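Local coordinates for protein glucose 1-dehydrogenase (Haloferax mediterranei, PDB 2B5W) that oxidises D-glucose and several related aldose sugars with NAD(+) or, preferably, NADP(+), as a homodimeric zinc-dependent member of the medium-chain alcohol dehydrogenase family, at residues T86-P91 against S301-V306; L148-S153 against E307-A312. The protein carries 1 engineered substitution. All coordinates share one frame; numbering follows the deposited sequence.

How the contacts relate
Contact 1 (86-91 with 301-306) and contact 2 (148-153 with 307-312) have centres 12 Å apart and run into one another, since 301-306 leads straight into the helix that holds 307-312. They meet at several points: Ser304 OG lies 2.6 Å from Ser153 OG, a probable hydrogen bond, Thr86 CA packs 3.7 Å from Phe309 CZ, and Val87 CG2 rests 3.7 Å from Glu150 OE2. Together they border the active site. Contact 1 supplies the backbone that reads the nicotinamide amide of NADP, while contact 2 carries Glu150, whose side chain comes, nearest atoms, within about 4 Å of the catalytic zinc and about 6 Å of NADP.

Contact 1: T86-P91 against S301-V306; sequences TVRRPP and SVNSHV. With NAP (NADP nicotinamide-adenine-dinucleotide phosphate), chain I.
The Arg88 side chain passes obliquely across the amide of Asn303, the guanidinium and amide planes 15° apart. Arg88 CD comes to 3.2 Å from Asn303 ND2, and Asn303 CB sits over one face of the guanidinium, toward its rim. This is packing of flat groups: Arg88 NE and Asn303 ND2 are both donors and do not bond. With CG anti to the backbone N (chi1 -165°), Asn303 swings its amide onto the arginine, and OD1 also touches Val87 CB at 3.8 Å. Farther along, Thr86 CG2 meets Val306 CG2 at 4.0 Å beside the His305 ring.

The backbone of 301-306 grips the nicotinamide carboxamide at both ends: NAP N7N gives a hydrogen bond to Ser301 O (2.9 Å), and Asn303 N gives one to NAP O7N (3.0 Å). Val302 CG2 packs against the same group, 3.5 Å from NAP O7N. Asn303, which holds the cofactor here through its backbone N, is also a known substrate-binding residue.

In the second shell, Arg88 is fixed by a salt bridge from NE to substrate-binding Glu114 and a hydrogen bond from NH1 to Pro104 O, with Tyr112 in a cation-pi contact. Arg89 turns back to bond Arg88 O through NH1 (2.8 Å) and Thr86 OG1 through the same nitrogen (3.0 Å). The contact joins short strand 88-89, paired with strand 113-115 in the catalytic domain, to the loop between Rossmann strand 297-300 and helix 306-318, with helix 149-164 packed alongside.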
loop_
_atom_site.group_PDB
_atom_site.type_symbol
_atom_site.label_atom_id
_atom_site.label_comp_id
_atom_site.label_asym_id
_atom_site.label_seq_id
_atom_site.Cartn_x
_atom_site.Cartn_y
_atom_site.Cartn_z
ATOM N N THR A 86 -20.855 -16.776 -1.154
ATOM C CA THR A 86 -19.555 -16.316 -0.695
ATOM C C THR A 86 -18.906 -17.478 0.074
ATOM O O THR A 86 -19.538 -18.514 0.336
ATOM C CB THR A 86 -19.641 -15.088 0.206
ATOM O OG1 THR A 86 -20.344 -15.469 1.404
ATOM C CG2 THR A 86 -20.428 -13.967 -0.439
ATOM N N VAL A 87 -17.657 -17.295 0.392
ATOM C CA VAL A 87 -16.823 -18.352 0.942
ATOM C C VAL A 87 -16.701 -18.334 2.459
ATOM O O VAL A 87 -16.656 -19.392 3.091
ATOM C CB VAL A 87 -15.436 -18.274 0.295
ATOM C CG1 VAL A 87 -14.536 -19.386 0.801
ATOM C CG2 VAL A 87 -15.562 -18.406 -1.243
ATOM N N ARG A 88 -16.668 -17.144 3.080
ATOM C CA ARG A 88 -16.387 -17.118 4.504
ATOM C C ARG A 88 -17.619 -17.214 5.356
ATOM O O ARG A 88 -18.661 -16.640 5.064
ATOM C CB ARG A 88 -15.586 -15.871 4.875
ATOM C CG ARG A 88 -14.153 -15.967 4.478
ATOM C CD ARG A 88 -13.261 -14.821 4.888
ATOM N NE ARG A 88 -11.870 -15.078 4.508
ATOM C CZ ARG A 88 -10.844 -14.347 4.915
ATOM N NH1 ARG A 88 -11.044 -13.302 5.702
ATOM N NH2 ARG A 88 -9.603 -14.683 4.574
ATOM N N ARG A 89 -17.470 -17.984 6.424
ATOM C CA ARG A 89 -18.524 -18.196 7.424
ATOM C C ARG A 89 -17.904 -18.024 8.804
ATOM O O ARG A 89 -16.694 -18.202 8.994
ATOM C CB ARG A 89 -19.131 -19.586 7.278
ATOM C CG ARG A 89 -19.790 -19.822 5.935
ATOM C CD ARG A 89 -21.103 -19.091 5.718
ATOM N NE ARG A 89 -21.690 -19.413 4.430
ATOM C CZ ARG A 89 -21.350 -18.811 3.278
ATOM N NH1 ARG A 89 -20.480 -17.835 3.247
ATOM N NH2 ARG A 89 -21.908 -19.199 2.166
ATOM N N PRO A 90 -18.738 -17.706 9.781
ATOM C CA PRO A 90 -18.229 -17.501 11.145
ATOM C C PRO A 90 -17.571 -18.738 11.703
ATOM O O PRO A 90 -18.002 -19.867 11.390
ATOM C CB PRO A 90 -19.487 -17.127 11.952
ATOM C CG PRO A 90 -20.571 -16.958 11.028
ATOM C CD PRO A 90 -20.179 -17.436 9.672
ATOM N N PRO A 91 -16.537 -18.549 12.518
ATOM C CA PRO A 91 -15.811 -19.670 13.117
ATOM C C PRO A 91 -16.611 -20.266 14.297
ATOM O O PRO A 91 -17.737 -19.847 14.559
ATOM C CB PRO A 91 -14.520 -19.016 13.613
ATOM C CG PRO A 91 -14.935 -17.672 13.976
ATOM C CD PRO A 91 -15.996 -17.255 12.971
ATOM N N SER A 301 -4.222 -8.697 -0.594
ATOM C CA SER A 301 -5.662 -8.908 -0.584
ATOM C C SER A 301 -5.988 -10.375 -0.537
ATOM O O SER A 301 -5.317 -11.183 -1.227
ATOM C CB SER A 301 -6.304 -8.297 -1.848
ATOM O OG SER A 301 -7.700 -8.311 -1.828
ATOM N N VAL A 302 -7.041 -10.716 0.195
ATOM C CA VAL A 302 -7.542 -12.089 0.246
ATOM C C VAL A 302 -9.039 -12.097 0.306
ATOM O O VAL A 302 -9.665 -11.182 0.886
ATOM C CB VAL A 302 -6.879 -12.895 1.364
ATOM C CG1 VAL A 302 -7.166 -12.321 2.746
ATOM C CG2 VAL A 302 -7.251 -14.354 1.277
ATOM N N ASN A 303 -9.650 -13.112 -0.309
ATOM C CA ASN A 303 -11.083 -13.307 -0.248
ATOM C C ASN A 303 -11.803 -12.147 -0.949
ATOM O O ASN A 303 -11.189 -11.405 -1.750
ATOM C CB ASN A 303 -11.488 -13.581 1.229
ATOM C CG ASN A 303 -12.897 -14.157 1.390
ATOM O OD1 ASN A 303 -13.200 -15.288 0.939
ATOM N ND2 ASN A 303 -13.740 -13.423 2.058
ATOM N N SER A 304 -13.091 -12.000 -0.697
ATOM C CA SER A 304 -13.969 -11.038 -1.352
ATOM C C SER A 304 -15.311 -11.138 -0.705
ATOM O O SER A 304 -15.605 -12.126 0.001
ATOM C CB SER A 304 -14.058 -11.315 -2.881
ATOM O OG SER A 304 -14.554 -12.642 -3.110
ATOM N N HIS A 305 -16.161 -10.134 -0.928
ATOM C CA HIS A 305 -17.479 -10.163 -0.329
ATOM C C HIS A 305 -18.547 -9.702 -1.299
ATOM O O HIS A 305 -18.311 -9.569 -2.503
ATOM C CB HIS A 305 -17.514 -9.358 0.984
ATOM C CG HIS A 305 -18.555 -9.855 1.941
ATOM N ND1 HIS A 305 -18.685 -11.189 2.267
ATOM C CD2 HIS A 305 -19.557 -9.198 2.586
ATOM C CE1 HIS A 305 -19.699 -11.325 3.110
ATOM N NE2 HIS A 305 -20.249 -10.132 3.312
ATOM N N VAL A 306 -19.781 -9.593 -0.806
ATOM C CA VAL A 306 -20.953 -9.487 -1.646
ATOM C C VAL A 306 -20.816 -8.425 -2.734
ATOM O O VAL A 306 -21.138 -8.702 -3.877
ATOM C CB VAL A 306 -22.225 -9.287 -0.815
ATOM C CG1 VAL A 306 -23.414 -8.922 -1.691
ATOM C CG2 VAL A 306 -22.526 -10.559 -0.018
HETATM P PA NAP I . -1.861 -21.391 -10.324
HETATM O O1A NAP I . -0.979 -22.296 -9.607
HETATM O O2A NAP I . -2.824 -22.110 -11.280
HETATM O O5B NAP I . -1.043 -20.351 -11.182
HETATM C C5B NAP I . 0.186 -19.796 -10.798
HETATM C C4B NAP I . 0.879 -19.587 -12.126
HETATM O O4B NAP I . 2.032 -18.811 -11.890
HETATM C C3B NAP I . 1.316 -20.898 -12.807
HETATM O O3B NAP I . 0.764 -21.057 -14.104
HETATM C C2B NAP I . 2.842 -20.793 -12.844
HETATM O O2B NAP I . 3.442 -21.243 -14.048
HETATM C C1B NAP I . 3.078 -19.310 -12.695
HETATM N N9A NAP I . 4.346 -19.037 -12.047
HETATM C C8A NAP I . 4.743 -19.459 -10.799
HETATM N N7A NAP I . 5.989 -19.000 -10.575
HETATM C C5A NAP I . 6.409 -18.325 -11.697
HETATM C C6A NAP I . 7.584 -17.655 -12.051
HETATM N N6A NAP I . 8.670 -17.616 -11.250
HETATM N N1A NAP I . 7.674 -17.055 -13.285
HETATM C C2A NAP I . 6.615 -17.078 -14.168
HETATM N N3A NAP I . 5.446 -17.741 -13.835
HETATM C C4A NAP I . 5.346 -18.334 -12.620
HETATM O O3 NAP I . -2.841 -20.637 -9.320
HETATM P PN NAP I . -4.105 -19.660 -9.582
HETATM O O1N NAP I . -3.926 -18.819 -10.800
HETATM O O2N NAP I . -5.414 -20.352 -9.350
HETATM O O5D NAP I . -3.645 -18.827 -8.298
HETATM C C5D NAP I . -2.573 -17.909 -8.379
HETATM C C4D NAP I . -2.088 -17.521 -6.984
HETATM O O4D NAP I . -3.144 -16.808 -6.333
HETATM C C3D NAP I . -1.750 -18.715 -6.087
HETATM O O3D NAP I . -0.586 -18.461 -5.326
HETATM C C2D NAP I . -2.987 -18.836 -5.204
HETATM O O2D NAP I . -2.788 -19.497 -3.982
HETATM C C1D NAP I . -3.373 -17.367 -5.040
HETATM N N1N NAP I . -4.788 -17.092 -4.766
HETATM C C2N NAP I . -5.012 -16.177 -3.783
HETATM C C3N NAP I . -6.290 -15.781 -3.512
HETATM C C7N NAP I . -6.425 -14.641 -2.545
HETATM O O7N NAP I . -7.750 -14.435 -2.170
HETATM N N7N NAP I . -5.324 -13.951 -2.138
HETATM C C4N NAP I . -7.393 -16.320 -4.187
HETATM C C5N NAP I . -7.148 -17.244 -5.195
HETATM C C6N NAP I . -5.829 -17.609 -5.501
HETATM P P2B NAP I . 3.941 -22.809 -14.243
HETATM O O1X NAP I . 2.830 -23.725 -14.264
HETATM O O2X NAP I . 4.715 -22.743 -15.576
HETATM O O3X NAP I . 4.898 -23.168 -13.102
#

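Contact 2: L148-S153 against E307-A312; sequences LIEPIS and EHFEAA
Ser153 of helix 149-164 packs on the ring of Phe309 of helix 306-318. Ser153 CB sits over the phenyl face, 4.0 Å from the ring centroid and 22° off its normal, in a CH-pi contact. Ser153 OG lies over the same ring, nearer its rim and 3.3 Å from CE1. A chi1 of 80° turns that hydroxyl back to its own helix, where it donates to Glu150 O (2.6 Å) on a lone pair in the carbonyl plane; it is also hydrogen-bonded to Ser304 OG. Ala312 makes the tight part: its methyl enters between Ile149 and Ile152, and Ala312 CB to Ile152 CG2 is only 3.4 Å, closer than usual for two carbons. The small Ser153 and Ala312 lie where the short segments' axes come to 8.1 Å, crossing at 111°, consistent with close packing.

Ordinary van der Waals contacts complete the surroundings of Phe309: Ile149 CG2 is 3.9 Å from CD2 and Glu150 CG 3.8 Å from CZ. His308 touches Ser153 O through CB, but its ring leads away to Glu160 on helix 149-164. By contrast, Glu307 and Glu310 lie on the exposed side of helix 306-318.

Glu150 extends past the phenyl ring toward His63 and Glu64, which with engineered Cys38 hold the zinc; Glu150, a known zinc and substrate ligand, stays about 4 Å (nearest atoms) from the metal here. The crossing lies beside Glu150 at the cleft between catalytic and Rossmann domains, the active-site location of medium-chain zinc dehydrogenases.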
loop_
_atom_site.group_PDB
_atom_site.type_symbol
_atom_site.label_atom_id
_atom_site.label_comp_id
_atom_site.label_asym_id
_atom_site.label_seq_id
_atom_site.Cartn_x
_atom_site.Cartn_y
_atom_site.Cartn_z
ATOM N N LEU A 148 -17.231 -18.820 -12.296
ATOM C CA LEU A 148 -16.198 -17.827 -12.515
ATOM C C LEU A 148 -16.469 -16.567 -11.705
ATOM O O LEU A 148 -15.574 -15.733 -11.561
ATOM C CB LEU A 148 -16.098 -17.432 -13.979
ATOM C CG LEU A 148 -15.608 -18.516 -14.940
ATOM C CD1 LEU A 148 -15.554 -17.946 -16.337
ATOM C CD2 LEU A 148 -14.291 -19.047 -14.516
ATOM N N ILE A 149 -17.671 -16.431 -11.158
ATOM C CA ILE A 149 -18.012 -15.203 -10.375
ATOM C C ILE A 149 -17.122 -15.108 -9.124
ATOM O O ILE A 149 -16.590 -14.034 -8.827
ATOM C CB ILE A 149 -19.493 -15.188 -10.036
ATOM C CG1 ILE A 149 -20.353 -15.097 -11.281
ATOM C CG2 ILE A 149 -19.810 -14.108 -9.025
ATOM C CD1 ILE A 149 -20.042 -13.893 -12.151
ATOM N N GLU A 150 -16.899 -16.198 -8.385
ATOM C CA GLU A 150 -16.011 -16.089 -7.247
ATOM C C GLU A 150 -14.584 -15.688 -7.607
ATOM O O GLU A 150 -14.041 -14.755 -7.020
ATOM C CB GLU A 150 -16.062 -17.368 -6.356
ATOM C CG GLU A 150 -15.409 -17.192 -4.981
ATOM C CD GLU A 150 -13.927 -17.424 -4.955
ATOM O OE1 GLU A 150 -13.374 -17.883 -5.989
ATOM O OE2 GLU A 150 -13.259 -17.142 -3.917
ATOM N N PRO A 151 -13.903 -16.333 -8.563
ATOM C CA PRO A 151 -12.575 -15.861 -8.944
ATOM C C PRO A 151 -12.549 -14.414 -9.430
ATOM O O PRO A 151 -11.633 -13.680 -9.083
ATOM C CB PRO A 151 -12.164 -16.820 -10.075
ATOM C CG PRO A 151 -13.072 -17.903 -10.038
ATOM C CD PRO A 151 -14.248 -17.630 -9.168
ATOM N N ILE A 152 -13.532 -14.023 -10.240
ATOM C CA ILE A 152 -13.608 -12.613 -10.691
ATOM C C ILE A 152 -13.683 -11.689 -9.465
ATOM O O ILE A 152 -13.017 -10.646 -9.417
ATOM C CB ILE A 152 -14.771 -12.367 -11.680
ATOM C CG1 ILE A 152 -14.547 -13.132 -13.005
ATOM C CG2 ILE A 152 -14.893 -10.854 -12.003
ATOM C CD1 ILE A 152 -15.737 -13.148 -13.907
ATOM N N SER A 153 -14.482 -12.096 -8.480
ATOM C CA SER A 153 -14.658 -11.301 -7.251
ATOM C C SER A 153 -13.377 -11.089 -6.464
ATOM O O SER A 153 -13.218 -10.044 -5.809
ATOM C CB SER A 153 -15.765 -11.889 -6.347
ATOM O OG SER A 153 -15.344 -12.987 -5.582
ATOM N N GLU A 307 -20.369 -7.222 -2.400
ATOM C CA GLU A 307 -20.273 -6.170 -3.422
ATOM C C GLU A 307 -19.337 -6.564 -4.561
ATOM O O GLU A 307 -19.523 -6.127 -5.696
ATOM C CB GLU A 307 -19.767 -4.877 -2.799
ATOM C CG GLU A 307 -20.750 -4.218 -1.858
ATOM C CD GLU A 307 -20.205 -2.912 -1.273
ATOM O OE1 GLU A 307 -19.187 -2.370 -1.802
ATOM O OE2 GLU A 307 -20.796 -2.434 -0.277
ATOM N N HIS A 308 -18.316 -7.344 -4.240
ATOM C CA HIS A 308 -17.354 -7.777 -5.257
ATOM C C HIS A 308 -17.950 -8.831 -6.164
ATOM O O HIS A 308 -17.648 -8.877 -7.362
ATOM C CB HIS A 308 -16.093 -8.335 -4.591
ATOM C CG HIS A 308 -15.477 -7.402 -3.613
ATOM N ND1 HIS A 308 -15.316 -7.700 -2.273
ATOM C CD2 HIS A 308 -15.055 -6.121 -3.775
ATOM C CE1 HIS A 308 -14.790 -6.646 -1.666
ATOM N NE2 HIS A 308 -14.616 -5.680 -2.557
ATOM N N PHE A 309 -18.801 -9.690 -5.610
ATOM C CA PHE A 309 -19.519 -10.686 -6.401
ATOM C C PHE A 309 -20.527 -9.985 -7.328
ATOM O O PHE A 309 -20.661 -10.337 -8.492
ATOM C CB PHE A 309 -20.278 -11.715 -5.519
ATOM C CG PHE A 309 -19.409 -12.741 -4.831
ATOM C CD1 PHE A 309 -18.492 -12.380 -3.849
ATOM C CD2 PHE A 309 -19.515 -14.096 -5.158
ATOM C CE1 PHE A 309 -17.666 -13.294 -3.215
ATOM C CE2 PHE A 309 -18.716 -15.049 -4.472
ATOM C CZ PHE A 309 -17.775 -14.655 -3.529
ATOM N N GLU A 310 -21.211 -8.946 -6.843
ATOM C CA GLU A 310 -22.101 -8.169 -7.715
ATOM C C GLU A 310 -21.342 -7.478 -8.858
ATOM O O GLU A 310 -21.748 -7.539 -10.009
ATOM C CB GLU A 310 -22.912 -7.144 -6.899
ATOM C CG GLU A 310 -23.931 -7.762 -5.965
ATOM C CD GLU A 310 -24.625 -6.709 -5.064
ATOM O OE1 GLU A 310 -24.348 -5.513 -5.169
ATOM O OE2 GLU A 310 -25.390 -7.153 -4.214
ATOM N N ALA A 311 -20.196 -6.873 -8.526
ATOM C CA ALA A 311 -19.359 -6.196 -9.496
ATOM C C ALA A 311 -18.892 -7.199 -10.537
ATOM O O ALA A 311 -18.882 -6.900 -11.725
ATOM C CB ALA A 311 -18.200 -5.531 -8.841
ATOM N N ALA A 312 -18.555 -8.405 -10.084
ATOM C CA ALA A 312 -18.144 -9.484 -11.011
ATOM C C ALA A 312 -19.162 -9.794 -12.073
ATOM O O ALA A 312 -18.786 -10.118 -13.205
ATOM C CB ALA A 312 -17.799 -10.772 -10.229
#